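PDB 1Y2M: phenylalanine ammonia-lyase from Rhodosporidium toruloides, which catalyses the non-oxidative deamination of L-phenylalanine and L-tyrosine to trans-cinnamic and p-coumaric acid, working as a homotetramer. Local coordinates for residues B[325-328]-B[329-333]; B[513-516]-B[517-521]. All blocks are in the same frame, centred on the assembly; numbering follows the deposited sequence.

Contact 1 of 2, residues B[325-328]-B[329-333]; sequences QIEV and AGNIR
Glu327 and Asn331 stand side by side one turn apart on the alpha-helix 323-336, their side chains pointing the same way and their carboxylate and amide planes turned 77° against each other. In the largely helical PAL/histidase chain this helix packs on helix 273-303 through Val328 and on helix 368-391 through Ala329. No direct bond joins the two polar ends; a water spans them, giving a hydrogen to Glu327 OE2 at 2.6 Å and accepting one from Asn331 ND2 at 3.0 Å. Glu327 reaches it on an extended chain, with CG set opposite the backbone nitrogen (chi1 170°). Each end is also held from outside the turn, OE2 by the backbone N of Gln44 and ND2 by OE1 of Gln294; the water thereby bridges two buried residues that each have a further partner in the protein.

The next pair, Val328 and Ile332, repeats the spacing in apolar form. Their side chains run alongside each other, and Val328 CG1 meets Ile332 CD1 at 3.9 Å, on the flank covered by Gln294 and Thr297. Beneath both pairs run the i to i+4 backbone bonds, from Ala329 N to Gln325 O through Ile332 N to Val328 O.

A second water serves the Ile326 turn. Ile326 O accepts from Gly330 N at 2.9 Å and from this water, which in turn accepts from Arg333 NH1; that nitrogen also binds Phe311 O. With chi3 near +64° the arginine chain bends back over Gly330, whose CA lies 3.3 Å above one face of the Arg333 guanidinium plane, toward its rim, while the water O sits at its edge, in plane.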
# COMPACT_ATOMS: atom_id res chain seq x y z
N GLN B 325 1.28 -27.53 -3.13
CA GLN B 325 0.59 -27.95 -1.92
C GLN B 325 1.01 -29.38 -1.55
O GLN B 325 1.30 -29.71 -0.37
CB GLN B 325 -0.92 -27.93 -2.14
CG GLN B 325 -1.69 -28.20 -0.86
CD GLN B 325 -3.18 -28.12 -1.05
OE1 GLN B 325 -3.69 -27.21 -1.70
NE2 GLN B 325 -3.91 -29.06 -0.41
N ILE B 326 1.01 -30.25 -2.55
CA ILE B 326 1.50 -31.63 -2.40
C ILE B 326 2.92 -31.61 -1.83
O ILE B 326 3.23 -32.34 -0.91
CB ILE B 326 1.47 -32.34 -3.73
CG1 ILE B 326 0.02 -32.56 -4.20
CG2 ILE B 326 2.25 -33.64 -3.68
CD1 ILE B 326 -0.07 -33.05 -5.63
N GLU B 327 3.76 -30.74 -2.40
CA GLU B 327 5.14 -30.64 -1.98
C GLU B 327 5.28 -30.29 -0.50
O GLU B 327 6.04 -30.92 0.23
CB GLU B 327 5.85 -29.61 -2.84
CG GLU B 327 7.22 -29.23 -2.38
CD GLU B 327 7.89 -28.18 -3.31
OE1 GLU B 327 7.40 -28.00 -4.45
OE2 GLU B 327 8.89 -27.60 -2.90
N VAL B 328 4.59 -29.24 -0.09
CA VAL B 328 4.71 -28.76 1.29
C VAL B 328 4.16 -29.82 2.30
O VAL B 328 4.79 -30.14 3.32
CB VAL B 328 4.00 -27.41 1.46
CG1 VAL B 328 3.92 -27.04 2.94
CG2 VAL B 328 4.67 -26.31 0.60
N ALA B 329 3.00 -30.37 2.02
CA ALA B 329 2.42 -31.42 2.86
C ALA B 329 3.37 -32.60 2.98
O ALA B 329 3.57 -33.16 4.05
CB ALA B 329 1.10 -31.86 2.32
N GLY B 330 4.00 -32.95 1.87
CA GLY B 330 4.97 -34.05 1.87
C GLY B 330 6.20 -33.75 2.71
O GLY B 330 6.72 -34.64 3.39
N ASN B 331 6.72 -32.53 2.63
CA ASN B 331 7.86 -32.13 3.48
C ASN B 331 7.49 -32.23 4.95
O ASN B 331 8.21 -32.85 5.73
CB ASN B 331 8.32 -30.70 3.18
CG ASN B 331 9.02 -30.56 1.84
OD1 ASN B 331 9.53 -31.52 1.29
ND2 ASN B 331 9.12 -29.28 1.35
N ILE B 332 6.34 -31.69 5.32
CA ILE B 332 5.93 -31.70 6.72
C ILE B 332 5.58 -33.14 7.15
O ILE B 332 5.93 -33.57 8.26
CB ILE B 332 4.78 -30.72 6.99
CG1 ILE B 332 5.24 -29.29 6.68
CG2 ILE B 332 4.27 -30.84 8.40
CD1 ILE B 332 4.09 -28.33 6.61
N ARG B 333 4.92 -33.91 6.29
CA ARG B 333 4.68 -35.31 6.57
C ARG B 333 6.00 -36.07 6.88
O ARG B 333 6.08 -36.80 7.86
CB ARG B 333 3.95 -35.95 5.35
CG ARG B 333 3.57 -37.43 5.55
CD ARG B 333 2.60 -37.94 4.49
NE ARG B 333 3.19 -37.95 3.13
CZ ARG B 333 2.87 -37.09 2.14
NH1 ARG B 333 1.99 -36.08 2.30
NH2 ARG B 333 3.46 -37.24 0.95
O HOH W 1 1.80 -34.75 -0.22
O HOH W 2 10.36 -29.07 -1.39

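Contact 2 of 2, residues B[513-516]-B[517-521]; sequences TTES and NDVLS
Thr513 O accepts the backbone N of Asn517 at 2.9 Å, opening a run of alpha-helical i to i+4 bonds in the long helix 506-560. The Asn517 amide swings back beside its own backbone nitrogen (chi1 -76°), with CG 3.7 Å from Thr513 O, while its ND2 bonds Ala282 O. Thr514 O takes Asp518 N at 3.1 Å and also lies 3.4 Å from Asn517 CB. At Glu515 the carbonyl O receives Val519 N in a nearly straight bond (169°), and Val519 CG2 settles 3.4 Å from that oxygen. The Glu515 carboxylate is directed elsewhere, to salt bridges with Arg512 and Arg206 of the third subunit. Ser516 O binds Leu520 N, and Leu520 CB packs against the same oxygen. One turn on, Asn517 O is gripped twice, by Ser521 N and, from the opposite face of its plane, by Ser521 OG at 2.8 Å. Asp518 OD1 forms a salt bridge with Lys703 NZ and a hydrogen bond with Tyr699 OH, both on helix 691-703. Helices 416-443 and 468-484 both pack on Ser516, the latter also on Val519, while helix 273-303 covers Asn517 and the third subunit meets Glu515.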
# COMPACT_ATOMS: atom_id res chain seq x y z
N THR B 513 12.73 -6.41 -0.61
CA THR B 513 12.58 -7.86 -0.35
C THR B 513 13.74 -8.36 0.55
O THR B 513 13.52 -9.25 1.35
CB THR B 513 12.53 -8.61 -1.69
OG1 THR B 513 11.46 -8.05 -2.46
CG2 THR B 513 12.38 -10.12 -1.46
N THR B 514 14.97 -7.82 0.41
CA THR B 514 16.10 -8.17 1.25
C THR B 514 15.78 -7.79 2.68
O THR B 514 16.10 -8.56 3.60
CB THR B 514 17.36 -7.47 0.74
OG1 THR B 514 17.66 -7.92 -0.60
CG2 THR B 514 18.51 -7.74 1.64
N GLU B 515 15.12 -6.64 2.90
CA GLU B 515 14.75 -6.23 4.25
C GLU B 515 13.67 -7.19 4.78
O GLU B 515 13.72 -7.58 5.96
CB GLU B 515 14.25 -4.80 4.28
CG GLU B 515 14.03 -4.33 5.72
CD GLU B 515 13.73 -2.85 5.91
OE1 GLU B 515 13.76 -2.04 4.93
OE2 GLU B 515 13.45 -2.47 7.09
N SER B 516 12.71 -7.59 3.94
CA SER B 516 11.72 -8.56 4.39
C SER B 516 12.38 -9.89 4.76
O SER B 516 12.00 -10.51 5.76
CB SER B 516 10.65 -8.81 3.36
OG SER B 516 9.86 -7.64 3.21
N ASN B 517 13.42 -10.31 4.03
CA ASN B 517 14.16 -11.50 4.44
C ASN B 517 14.70 -11.35 5.84
O ASN B 517 14.63 -12.28 6.65
CB ASN B 517 15.33 -11.92 3.52
CG ASN B 517 14.89 -12.58 2.25
OD1 ASN B 517 13.87 -13.27 2.22
ND2 ASN B 517 15.72 -12.46 1.19
N ASP B 518 15.22 -10.17 6.15
CA ASP B 518 15.86 -9.90 7.42
C ASP B 518 14.82 -9.97 8.54
O ASP B 518 14.99 -10.63 9.58
CB ASP B 518 16.49 -8.51 7.38
CG ASP B 518 17.48 -8.27 8.53
OD1 ASP B 518 18.13 -9.25 9.04
OD2 ASP B 518 17.65 -7.08 8.88
N VAL B 519 13.70 -9.27 8.32
CA VAL B 519 12.62 -9.28 9.33
C VAL B 519 12.05 -10.65 9.52
O VAL B 519 11.76 -11.05 10.68
CB VAL B 519 11.57 -8.25 8.98
CG1 VAL B 519 10.40 -8.27 9.96
CG2 VAL B 519 12.24 -6.89 8.93
N LEU B 520 11.85 -11.38 8.43
CA LEU B 520 11.33 -12.76 8.56
C LEU B 520 12.35 -13.59 9.33
O LEU B 520 11.94 -14.47 10.09
CB LEU B 520 11.03 -13.40 7.21
CG LEU B 520 10.35 -14.78 7.26
CD1 LEU B 520 9.15 -14.87 8.19
CD2 LEU B 520 9.88 -15.26 5.89
N SER B 521 13.66 -13.37 9.14
CA SER B 521 14.67 -14.14 9.88
C SER B 521 14.56 -13.88 11.37
O SER B 521 14.76 -14.77 12.18
CB SER B 521 16.06 -13.81 9.39
OG SER B 521 16.22 -14.13 7.99

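Contacts 1 and 2 are both mostly buried turns of alpha-helix with the same backbone bonding, their centres 24 Å apart and their nearest atoms about 13 Å. Contact 2, on the long helix 506-560, lies nearer the chain centre (about 8 Å from its own centre, against about 18 Å for contact 1) yet is no more buried. Helix 273-303 packs on both. Contact 1 relies on amides, waters and a valine-isoleucine pair; contact 2 has hydroxyls bonded back to carbonyls of its own helix and acids paired with Lys703 and arginines of the third subunit. Contact 1 meets the second subunit through Gln325, about 10 Å, side chain to side chain, from Arg366, a probable cinnamate-binding residue.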